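Local atomic coordinates of beta-lactamase/D-alanine Carboxypeptidase (Yersinia pestis, PDB entry 3RJU), a protein that probably hydrolyses beta-lactams or D-alanyl peptide bonds, as a serine enzyme of the beta-lactamase and penicillin-binding protein superfamily. Residues E234-Q237 and H238-Q241; L182-K186 and I187-L191; N139-Q142 and W143-L146; Y164-L167 and A168-L171. All coordinates share one frame; numbering follows the deposited sequence.

In the fold
All four contacts are local, each along one helix of a single chain or, in contact 3, along a helix and the residues that follow it. Contacts 3 and 4 are neighbours, their centres 13 Å apart, and are joined by charge: Arg140 NH2 lies 2.8 Å from Asp169 OD1 in a salt bridge. Contact 4 passes on to contact 2 through consecutive helices, with Leu182 CD1 3.6 Å from Leu171 O. Contact 2 in turn packs on contact 1, where Ile187 CG2 lies 3.7 Å from Trp239 CD1. Contacts 1 and 3 form the far ends, about 35 Å between centres. Helix 64-77, with the likely catalytic SxxK lysine Lys65, borders contacts 1, 2 and 4; Tyr164 of contact 4 touches Lys65.

Contact 1: E234-Q237 and H238-Q241; sequences EDMQ and HWMQ
The imidazole of His238 is met obliquely by the carbonyl oxygen of Glu234, one turn back, and the indole of Trp239, equally obliquely, by the methyl end of Met236. On the imidazole, CD2 is the ring atom nearest the oxygen, 3.0 Å from Glu234 O. A first torsion of -63° sets CG of His238 beside its own backbone N, which turns the ring back over the preceding turn. Glu234 O therefore has two neighbours on His238, this carbon and the backbone N, which donates to it at 3.3 Å. At the indole, CE of Met236, a selenomethionine, reaches to 4.1 Å from CE3 of Trp239. The two side chains run side by side and point the same way, and the Met236 chain is folded at both chi2 and chi3. Beyond the pair, Phe243 meets Trp239 edge-to-face and Glu70 accepts the bond from Trp239 NE1.

On another side of the helix, one water bridges two glutamines four residues apart. It accepts from Gln237 NE2 at 2.9 Å and donates to Gln241 OE1 at 2.7 Å, while Gln241 NE2 is taken up by Leu244 O. The backbone is regular alpha-helix, as in the bond from Met240 N to Met236 O at 2.9 Å with an N-H...O angle of 164°.

Helix 233-241 lies against the large antiparallel sheet. Met240 rests on strands 25-32 and 309-316, which flank strand 321-328, whereas Met236 and Trp239 wedge between strand 309-316 and helix 64-77.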
loop_
_atom_site.group_PDB
_atom_site.type_symbol
_atom_site.label_atom_id
_atom_site.label_comp_id
_atom_site.label_asym_id
_atom_site.label_seq_id
_atom_site.Cartn_x
_atom_site.Cartn_y
_atom_site.Cartn_z
ATOM N N GLU A 234 1.943 -4.566 -14.733
ATOM C CA GLU A 234 2.672 -5.828 -14.861
ATOM C C GLU A 234 3.630 -6.046 -13.673
ATOM O O GLU A 234 3.789 -7.181 -13.198
ATOM C CB GLU A 234 3.399 -5.931 -16.224
ATOM C CG GLU A 234 4.605 -5.026 -16.348
ATOM C CD GLU A 234 5.137 -4.925 -17.763
ATOM O OE1 GLU A 234 4.652 -5.672 -18.653
ATOM O OE2 GLU A 234 6.053 -4.102 -17.987
ATOM N N ASP A 235 4.258 -4.977 -13.185
ATOM C CA ASP A 235 5.138 -5.111 -12.016
ATOM C C ASP A 235 4.316 -5.537 -10.808
ATOM O O ASP A 235 4.752 -6.400 -10.023
ATOM C CB ASP A 235 5.847 -3.793 -11.672
ATOM C CG ASP A 235 7.052 -3.504 -12.561
ATOM O OD1 ASP A 235 7.250 -4.168 -13.598
ATOM O OD2 ASP A 235 7.812 -2.585 -12.216
HETATM N N MSE A 236 3.146 -4.921 -10.638
HETATM C CA MSE A 236 2.290 -5.231 -9.499
HETATM C C MSE A 236 1.735 -6.642 -9.569
HETATM O O MSE A 236 1.529 -7.279 -8.523
HETATM C CB MSE A 236 1.163 -4.199 -9.348
HETATM C CG MSE A 236 1.671 -2.798 -9.031
HETATM SE SE MSE A 236 2.774 -2.766 -7.412
HETATM C CE MSE A 236 1.455 -3.551 -6.232
ATOM N N GLN A 237 1.496 -7.145 -10.785
ATOM C CA GLN A 237 1.115 -8.549 -10.929
ATOM C C GLN A 237 2.188 -9.452 -10.296
ATOM O O GLN A 237 1.884 -10.374 -9.533
ATOM C CB GLN A 237 0.933 -8.941 -12.400
ATOM C CG GLN A 237 0.581 -10.399 -12.589
ATOM C CD GLN A 237 0.816 -10.880 -14.019
ATOM O OE1 GLN A 237 0.603 -10.133 -14.978
ATOM N NE2 GLN A 237 1.261 -12.131 -14.165
ATOM N N HIS A 238 3.449 -9.195 -10.637
ATOM C CA HIS A 238 4.546 -10.008 -10.124
ATOM C C HIS A 238 4.656 -9.924 -8.602
ATOM O O HIS A 238 4.894 -10.941 -7.945
ATOM C CB HIS A 238 5.868 -9.627 -10.802
ATOM C CG HIS A 238 5.875 -9.880 -12.277
ATOM N ND1 HIS A 238 5.531 -11.101 -12.818
ATOM C CD2 HIS A 238 6.167 -9.073 -13.325
ATOM C CE1 HIS A 238 5.611 -11.036 -14.136
ATOM N NE2 HIS A 238 5.994 -9.815 -14.470
ATOM N N TRP A 239 4.456 -8.730 -8.045
ATOM C CA TRP A 239 4.514 -8.547 -6.598
ATOM C C TRP A 239 3.389 -9.313 -5.912
ATOM O O TRP A 239 3.606 -10.048 -4.938
ATOM C CB TRP A 239 4.442 -7.061 -6.223
ATOM C CG TRP A 239 4.756 -6.830 -4.786
ATOM C CD1 TRP A 239 5.993 -6.758 -4.237
ATOM C CD2 TRP A 239 3.824 -6.659 -3.709
ATOM N NE1 TRP A 239 5.900 -6.561 -2.875
ATOM C CE2 TRP A 239 4.580 -6.486 -2.526
ATOM C CE3 TRP A 239 2.430 -6.620 -3.630
ATOM C CZ2 TRP A 239 3.987 -6.289 -1.274
ATOM C CZ3 TRP A 239 1.839 -6.433 -2.388
ATOM C CH2 TRP A 239 2.622 -6.262 -1.228
HETATM N N MSE A 240 2.180 -9.155 -6.432
HETATM C CA MSE A 240 1.022 -9.778 -5.815
HETATM C C MSE A 240 1.136 -11.312 -5.881
HETATM O O MSE A 240 0.710 -12.015 -4.961
HETATM C CB MSE A 240 -0.252 -9.296 -6.516
HETATM C CG MSE A 240 -1.507 -9.841 -5.885
HETATM SE SE MSE A 240 -3.135 -8.905 -6.437
HETATM C CE MSE A 240 -3.179 -9.476 -8.297
ATOM N N GLN A 241 1.716 -11.825 -6.962
ATOM C CA GLN A 241 1.827 -13.272 -7.175
ATOM C C GLN A 241 2.566 -13.971 -6.033
ATOM O O GLN A 241 2.303 -15.138 -5.742
ATOM C CB GLN A 241 2.534 -13.568 -8.514
ATOM C CG GLN A 241 2.675 -15.076 -8.856
ATOM C CD GLN A 241 1.344 -15.739 -9.096
ATOM O OE1 GLN A 241 0.760 -15.593 -10.168
ATOM N NE2 GLN A 241 0.831 -16.438 -8.084
HETATM O O HOH W 1 1.967 -14.158 -12.152
#

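Contact 2: L182-K186 and I187-L191; sequences LLRDK and ITAPL
Leu183 reaches forward to both Ile187 and Thr188 with one methyl: its CD1 is 4.0 Å from CD1 of Ile187 and equally far from CG2 of Thr188, slanting across both. In Thr188, chi1 of 69° lodges OG1 between the backbone N and the carbonyl carbon, bringing it to 3.3 Å from CA of Arg184, while CG2 is left for the leucine.

Behind these side chains the helix widens into a pi-type turn. Leu183 O accepts twice: Thr188 N lies in the carbonyl plane at 3.0 Å with an N-H...O angle of 168°, whereas Ile187 N comes from above that plane at 3.1 Å and is less straight. Ala189 N continues the wider spacing by bonding Arg184 O at 2.8 Å. Pro190 CG sits 3.4 Å from Asp185 O, where the helix kinks. Farther out, Ile187 packs on helix 64-77.

Arg184 grips Asp185 side-on, NE and NH2 both to OD1 (NE to OD1 2.8 Å); Lys177 pairs with Asp185 OD2, and Lys186 NZ with Asp78. With no N-H at Pro190, Lys186 O turns to a water and Lys74, while Ile187 O has that water and a weak bond from Leu191 N.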
loop_
_atom_site.group_PDB
_atom_site.type_symbol
_atom_site.label_atom_id
_atom_site.label_comp_id
_atom_site.label_asym_id
_atom_site.label_seq_id
_atom_site.Cartn_x
_atom_site.Cartn_y
_atom_site.Cartn_z
ATOM N N LEU A 182 17.097 -0.417 -0.265
ATOM C CA LEU A 182 16.330 -1.507 0.323
ATOM C C LEU A 182 15.184 -1.955 -0.574
ATOM O O LEU A 182 14.974 -3.157 -0.760
ATOM C CB LEU A 182 15.761 -1.125 1.689
ATOM C CG LEU A 182 16.713 -1.152 2.868
ATOM C CD1 LEU A 182 16.011 -0.608 4.119
ATOM C CD2 LEU A 182 17.201 -2.575 3.089
ATOM N N LEU A 183 14.423 -0.993 -1.097
ATOM C CA LEU A 183 13.288 -1.297 -1.981
ATOM C C LEU A 183 13.786 -2.106 -3.182
ATOM O O LEU A 183 13.184 -3.110 -3.566
ATOM C CB LEU A 183 12.614 0.001 -2.437
ATOM C CG LEU A 183 11.480 -0.084 -3.455
ATOM C CD1 LEU A 183 10.359 -0.965 -2.910
ATOM C CD2 LEU A 183 10.981 1.323 -3.767
ATOM N N ARG A 184 14.904 -1.664 -3.760
ATOM C CA ARG A 184 15.500 -2.348 -4.894
ATOM C C ARG A 184 15.997 -3.739 -4.485
ATOM O O ARG A 184 15.638 -4.743 -5.094
ATOM C CB ARG A 184 16.653 -1.503 -5.444
ATOM C CG ARG A 184 17.365 -2.091 -6.649
ATOM C CD ARG A 184 18.703 -1.399 -6.863
ATOM N NE ARG A 184 19.596 -1.632 -5.723
ATOM C CZ ARG A 184 20.699 -0.937 -5.467
ATOM N NH1 ARG A 184 21.064 0.062 -6.258
ATOM N NH2 ARG A 184 21.433 -1.237 -4.407
ATOM N N ASP A 185 16.801 -3.805 -3.424
ATOM C CA ASP A 185 17.466 -5.064 -3.057
ATOM C C ASP A 185 16.535 -6.128 -2.475
ATOM O O ASP A 185 16.727 -7.339 -2.722
ATOM C CB ASP A 185 18.629 -4.810 -2.083
ATOM C CG ASP A 185 19.715 -3.939 -2.684
ATOM O OD1 ASP A 185 19.717 -3.747 -3.920
ATOM O OD2 ASP A 185 20.569 -3.447 -1.913
ATOM N N LYS A 186 15.550 -5.692 -1.693
ATOM C CA LYS A 186 14.637 -6.630 -1.040
ATOM C C LYS A 186 13.395 -6.965 -1.860
ATOM O O LYS A 186 12.802 -8.020 -1.670
ATOM C CB LYS A 186 14.199 -6.112 0.340
ATOM C CG LYS A 186 15.294 -6.115 1.405
ATOM C CD LYS A 186 15.870 -7.498 1.556
ATOM C CE LYS A 186 16.475 -7.711 2.935
ATOM N NZ LYS A 186 17.025 -9.089 3.047
ATOM N N ILE A 187 12.992 -6.061 -2.754
ATOM C CA ILE A 187 11.730 -6.247 -3.459
ATOM C C ILE A 187 11.831 -6.230 -4.985
ATOM O O ILE A 187 11.551 -7.237 -5.652
ATOM C CB ILE A 187 10.674 -5.213 -3.027
ATOM C CG1 ILE A 187 10.397 -5.344 -1.532
ATOM C CG2 ILE A 187 9.382 -5.427 -3.819
ATOM C CD1 ILE A 187 9.331 -4.369 -0.996
ATOM N N THR A 188 12.195 -5.087 -5.545
ATOM C CA THR A 188 12.019 -4.900 -6.982
ATOM C C THR A 188 13.054 -5.630 -7.852
ATOM O O THR A 188 12.705 -6.177 -8.893
ATOM C CB THR A 188 11.943 -3.400 -7.369
ATOM O OG1 THR A 188 13.225 -2.777 -7.188
ATOM C CG2 THR A 188 10.877 -2.683 -6.528
ATOM N N ALA A 189 14.324 -5.635 -7.452
ATOM C CA ALA A 189 15.324 -6.314 -8.263
ATOM C C ALA A 189 15.106 -7.836 -8.336
ATOM O O ALA A 189 15.157 -8.419 -9.430
ATOM C CB ALA A 189 16.759 -5.953 -7.820
ATOM N N PRO A 190 14.839 -8.488 -7.188
ATOM C CA PRO A 190 14.625 -9.940 -7.270
ATOM C C PRO A 190 13.411 -10.323 -8.113
ATOM O O PRO A 190 13.388 -11.413 -8.684
ATOM C CB PRO A 190 14.404 -10.356 -5.810
ATOM C CG PRO A 190 15.122 -9.297 -5.013
ATOM C CD PRO A 190 14.947 -8.019 -5.792
ATOM N N LEU A 191 12.417 -9.447 -8.199
ATOM C CA LEU A 191 11.208 -9.778 -8.939
ATOM C C LEU A 191 11.191 -9.169 -10.336
ATOM O O LEU A 191 10.248 -9.381 -11.094
ATOM C CB LEU A 191 9.969 -9.355 -8.161
ATOM C CG LEU A 191 9.677 -10.119 -6.874
ATOM C CD1 LEU A 191 8.446 -9.520 -6.199
ATOM C CD2 LEU A 191 9.469 -11.598 -7.172
HETATM O O HOH W 2 11.041 -9.570 -3.990
#

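Contact 3: N139-Q142 and W143-L146; sequences NRWQ and WLKL
Trp141 has one face of its six-membered ring overlapped by a methyl of Leu144, three residues on. CD2 of the leucine stands 4.1 Å from the ring centroid of Trp141 and 23° off the ring normal, a CH-pi contact displaced toward the rim; the nearest ring atom, CZ3, is 3.8 Å from that methyl. The two side chains point the same way along the helix flank. Trp141 NE1 at the other end of the indole bonds Asp169 OD2, and Pro92 and Leu166 add packing.

Trp143 presents its indole differently: Arg140 O lies at its edge, near the ring plane, 4.1 Å from CE3. That oxygen chiefly serves the helix, accepting Leu144 N at 2.8 Å. This bond belongs to helix 137-144, whose inner side is laid against helix 162-175 in this beta-lactamase-type fold. Here Arg140 reaches Asp169 and Ala222 O with its guanidinium, and Trp143 touches Leu162 as well as Gln122 and Pro123.

On the outward side, Gln142 and Lys145 cross at a slant. Lys145 NZ donates to Gln142 OE1 at 3.0 Å, the amine coming from the side of the C=O (C=O...N angle 106°) and somewhat out of its plane. In Lys145 a chi1 of 72° tucks CG between the backbone N and the carbonyl carbon, only 3.3 Å from Gln142 O, and the chain then extends straight to its amine.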
loop_
_atom_site.group_PDB
_atom_site.type_symbol
_atom_site.label_atom_id
_atom_site.label_comp_id
_atom_site.label_asym_id
_atom_site.label_seq_id
_atom_site.Cartn_x
_atom_site.Cartn_y
_atom_site.Cartn_z
ATOM N N ASN A 139 12.799 17.040 7.634
ATOM C CA ASN A 139 11.663 17.731 8.258
ATOM C C ASN A 139 11.046 16.864 9.358
ATOM O O ASN A 139 10.709 17.360 10.442
ATOM C CB ASN A 139 10.541 18.035 7.261
ATOM C CG ASN A 139 10.941 18.992 6.156
ATOM O OD1 ASN A 139 10.389 18.917 5.062
ATOM N ND2 ASN A 139 11.878 19.900 6.429
ATOM N N ARG A 140 10.864 15.577 9.061
ATOM C CA ARG A 140 10.216 14.666 10.008
ATOM C C ARG A 140 10.954 14.600 11.334
ATOM O O ARG A 140 10.344 14.673 12.409
ATOM C CB ARG A 140 10.117 13.243 9.440
ATOM C CG ARG A 140 9.099 13.087 8.360
ATOM C CD ARG A 140 8.882 11.623 8.061
ATOM N NE ARG A 140 9.952 10.934 7.337
ATOM C CZ ARG A 140 10.126 10.990 6.014
ATOM N NH1 ARG A 140 9.361 11.780 5.267
ATOM N NH2 ARG A 140 11.077 10.272 5.432
ATOM N N TRP A 141 12.267 14.433 11.258
ATOM C CA TRP A 141 13.052 14.260 12.470
ATOM C C TRP A 141 13.230 15.563 13.240
ATOM O O TRP A 141 13.297 15.545 14.464
ATOM C CB TRP A 141 14.365 13.526 12.177
ATOM C CG TRP A 141 14.050 12.114 11.860
ATOM C CD1 TRP A 141 13.709 11.599 10.634
ATOM C CD2 TRP A 141 13.958 11.023 12.792
ATOM N NE1 TRP A 141 13.432 10.258 10.747
ATOM C CE2 TRP A 141 13.571 9.880 12.057
ATOM C CE3 TRP A 141 14.156 10.906 14.174
ATOM C CZ2 TRP A 141 13.409 8.623 12.652
ATOM C CZ3 TRP A 141 13.992 9.657 14.767
ATOM C CH2 TRP A 141 13.605 8.539 14.009
ATOM N N GLN A 142 13.250 16.689 12.528
ATOM C CA GLN A 142 13.262 17.994 13.172
ATOM C C GLN A 142 11.956 18.214 13.957
ATOM O O GLN A 142 11.979 18.707 15.082
ATOM C CB GLN A 142 13.497 19.100 12.137
ATOM C CG GLN A 142 13.646 20.490 12.721
ATOM C CD GLN A 142 14.798 20.595 13.717
ATOM O OE1 GLN A 142 15.861 19.985 13.535
ATOM N NE2 GLN A 142 14.583 21.365 14.787
ATOM N N TRP A 143 10.829 17.813 13.375
ATOM C CA TRP A 143 9.541 17.902 14.058
ATOM C C TRP A 143 9.451 16.914 15.216
ATOM O O TRP A 143 8.989 17.256 16.294
ATOM C CB TRP A 143 8.384 17.636 13.081
ATOM C CG TRP A 143 7.043 17.582 13.761
ATOM C CD1 TRP A 143 6.219 18.647 14.040
ATOM C CD2 TRP A 143 6.370 16.413 14.263
ATOM N NE1 TRP A 143 5.075 18.208 14.683
ATOM C CE2 TRP A 143 5.143 16.844 14.829
ATOM C CE3 TRP A 143 6.681 15.046 14.284
ATOM C CZ2 TRP A 143 4.238 15.963 15.418
ATOM C CZ3 TRP A 143 5.771 14.164 14.876
ATOM C CH2 TRP A 143 4.561 14.629 15.424
ATOM N N LEU A 144 9.886 15.682 14.991
ATOM C CA LEU A 144 9.671 14.620 15.971
ATOM C C LEU A 144 10.380 14.948 17.292
ATOM O O LEU A 144 9.861 14.699 18.389
ATOM C CB LEU A 144 10.143 13.275 15.394
ATOM C CG LEU A 144 9.860 12.024 16.219
ATOM C CD1 LEU A 144 8.358 11.808 16.412
ATOM C CD2 LEU A 144 10.507 10.822 15.560
ATOM N N LYS A 145 11.554 15.551 17.192
ATOM C CA LYS A 145 12.372 15.722 18.377
ATOM C C LYS A 145 11.746 16.692 19.383
ATOM O O LYS A 145 12.065 16.652 20.565
ATOM C CB LYS A 145 13.793 16.133 18.001
ATOM C CG LYS A 145 13.931 17.543 17.494
ATOM C CD LYS A 145 15.372 17.794 17.109
ATOM C CE LYS A 145 15.589 19.227 16.690
ATOM N NZ LYS A 145 17.002 19.440 16.251
ATOM N N LEU A 146 10.831 17.534 18.911
ATOM C CA LEU A 146 10.134 18.475 19.779
ATOM C C LEU A 146 8.673 18.093 20.003
ATOM O O LEU A 146 7.953 18.795 20.715
ATOM C CB LEU A 146 10.192 19.883 19.184
ATOM C CG LEU A 146 11.571 20.526 19.070
ATOM C CD1 LEU A 146 11.471 21.816 18.275
ATOM C CD2 LEU A 146 12.144 20.773 20.452
#

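Contact 4: Y164-L167 and A168-L171; sequences YDLL and ADAL
Asp169 turns its carboxylate back over the preceding turn, beside the backbone carbonyl of Asp165. OD1 of Asp169 lies 3.1 Å from Asp165 O, two acceptors side by side; chi1 of -61° sets CG next to the backbone N and brings the carboxylate back over that carbonyl. Its oxygens are then held from helix 137-144, where Arg140 takes OD1 and Trp141 NE1 takes OD2. The nearby arginine would probably help to stabilise the negative charge. Asp165 O is satisfied by Asp169 N at 2.9 Å, with an N-H...O angle of 160°.

The other backbone acceptors are met by the usual i+4 donors: Ala168 N to Tyr164 O at 3.0 Å, Ala170 N to Leu166 O at 2.9 Å and Leu171 N to Leu167 O at 2.9 Å. Asp165 spends its own carboxylate on Gly225 N and Ser226 OG, and the Tyr164 hydroxyl is bonded to both Ala112 O and Ser69 OG.

The leucines fill other sides of the helix. Leu167 CD1 is 4.1 Å from CG of Leu171, an apolar pair lying aslant. Separately, Leu166 crosses the Asp169 side chain, its CD2 methyl 3.9 Å from Asp169 OD2. Largely buried along 164-171, helix 162-175 is wedged among helices 64-77, 108-113 and 137-144, as in the helical region of serine beta-lactamase and penicillin-binding folds, with Tyr164 touching Lys65 of the probable SxxK active site.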
loop_
_atom_site.group_PDB
_atom_site.type_symbol
_atom_site.label_atom_id
_atom_site.label_comp_id
_atom_site.label_asym_id
_atom_site.label_seq_id
_atom_site.Cartn_x
_atom_site.Cartn_y
_atom_site.Cartn_z
ATOM N N TYR A 164 4.507 5.847 8.865
ATOM C CA TYR A 164 5.068 4.932 7.883
ATOM C C TYR A 164 6.358 5.454 7.236
ATOM O O TYR A 164 7.250 4.667 6.906
ATOM C CB TYR A 164 4.033 4.542 6.816
ATOM C CG TYR A 164 3.525 3.137 7.020
ATOM C CD1 TYR A 164 4.167 2.063 6.424
ATOM C CD2 TYR A 164 2.433 2.879 7.858
ATOM C CE1 TYR A 164 3.738 0.764 6.622
ATOM C CE2 TYR A 164 1.993 1.578 8.071
ATOM C CZ TYR A 164 2.651 0.522 7.437
ATOM O OH TYR A 164 2.236 -0.771 7.626
ATOM N N ASP A 165 6.471 6.773 7.067
ATOM C CA ASP A 165 7.732 7.318 6.571
ATOM C C ASP A 165 8.819 7.271 7.657
ATOM O O ASP A 165 9.988 6.980 7.365
ATOM C CB ASP A 165 7.510 8.708 5.984
ATOM C CG ASP A 165 6.664 8.649 4.738
ATOM O OD1 ASP A 165 6.978 7.774 3.896
ATOM O OD2 ASP A 165 5.687 9.426 4.624
ATOM N N LEU A 166 8.433 7.519 8.909
ATOM C CA LEU A 166 9.374 7.297 10.011
ATOM C C LEU A 166 9.841 5.833 10.048
ATOM O O LEU A 166 10.994 5.562 10.338
ATOM C CB LEU A 166 8.782 7.703 11.365
ATOM C CG LEU A 166 8.562 9.214 11.547
ATOM C CD1 LEU A 166 7.717 9.500 12.790
ATOM C CD2 LEU A 166 9.890 9.982 11.611
ATOM N N LEU A 167 8.939 4.899 9.767
ATOM C CA LEU A 167 9.311 3.490 9.701
ATOM C C LEU A 167 10.360 3.262 8.614
ATOM O O LEU A 167 11.372 2.582 8.842
ATOM C CB LEU A 167 8.086 2.614 9.447
ATOM C CG LEU A 167 8.330 1.113 9.306
ATOM C CD1 LEU A 167 9.060 0.531 10.526
ATOM C CD2 LEU A 167 6.998 0.387 9.062
ATOM N N ALA A 168 10.132 3.826 7.430
ATOM C CA ALA A 168 11.097 3.672 6.341
ATOM C C ALA A 168 12.437 4.243 6.765
ATOM O O ALA A 168 13.468 3.629 6.507
ATOM C CB ALA A 168 10.614 4.365 5.064
ATOM N N ASP A 169 12.413 5.396 7.437
ATOM C CA ASP A 169 13.650 6.025 7.926
ATOM C C ASP A 169 14.399 5.065 8.867
ATOM O O ASP A 169 15.642 4.931 8.807
ATOM C CB ASP A 169 13.358 7.311 8.703
ATOM C CG ASP A 169 12.651 8.389 7.864
ATOM O OD1 ASP A 169 12.681 8.343 6.607
ATOM O OD2 ASP A 169 12.061 9.302 8.481
ATOM N N ALA A 170 13.647 4.427 9.757
ATOM C CA ALA A 170 14.241 3.539 10.747
ATOM C C ALA A 170 14.855 2.325 10.061
ATOM O O ALA A 170 15.956 1.886 10.411
ATOM C CB ALA A 170 13.178 3.102 11.761
ATOM N N LEU A 171 14.132 1.779 9.083
ATOM C CA LEU A 171 14.597 0.601 8.369
ATOM C C LEU A 171 15.888 0.900 7.603
ATOM O O LEU A 171 16.826 0.088 7.587
ATOM C CB LEU A 171 13.517 0.095 7.421
ATOM C CG LEU A 171 12.225 -0.352 8.107
ATOM C CD1 LEU A 171 11.211 -0.807 7.049
ATOM C CD2 LEU A 171 12.495 -1.491 9.121
#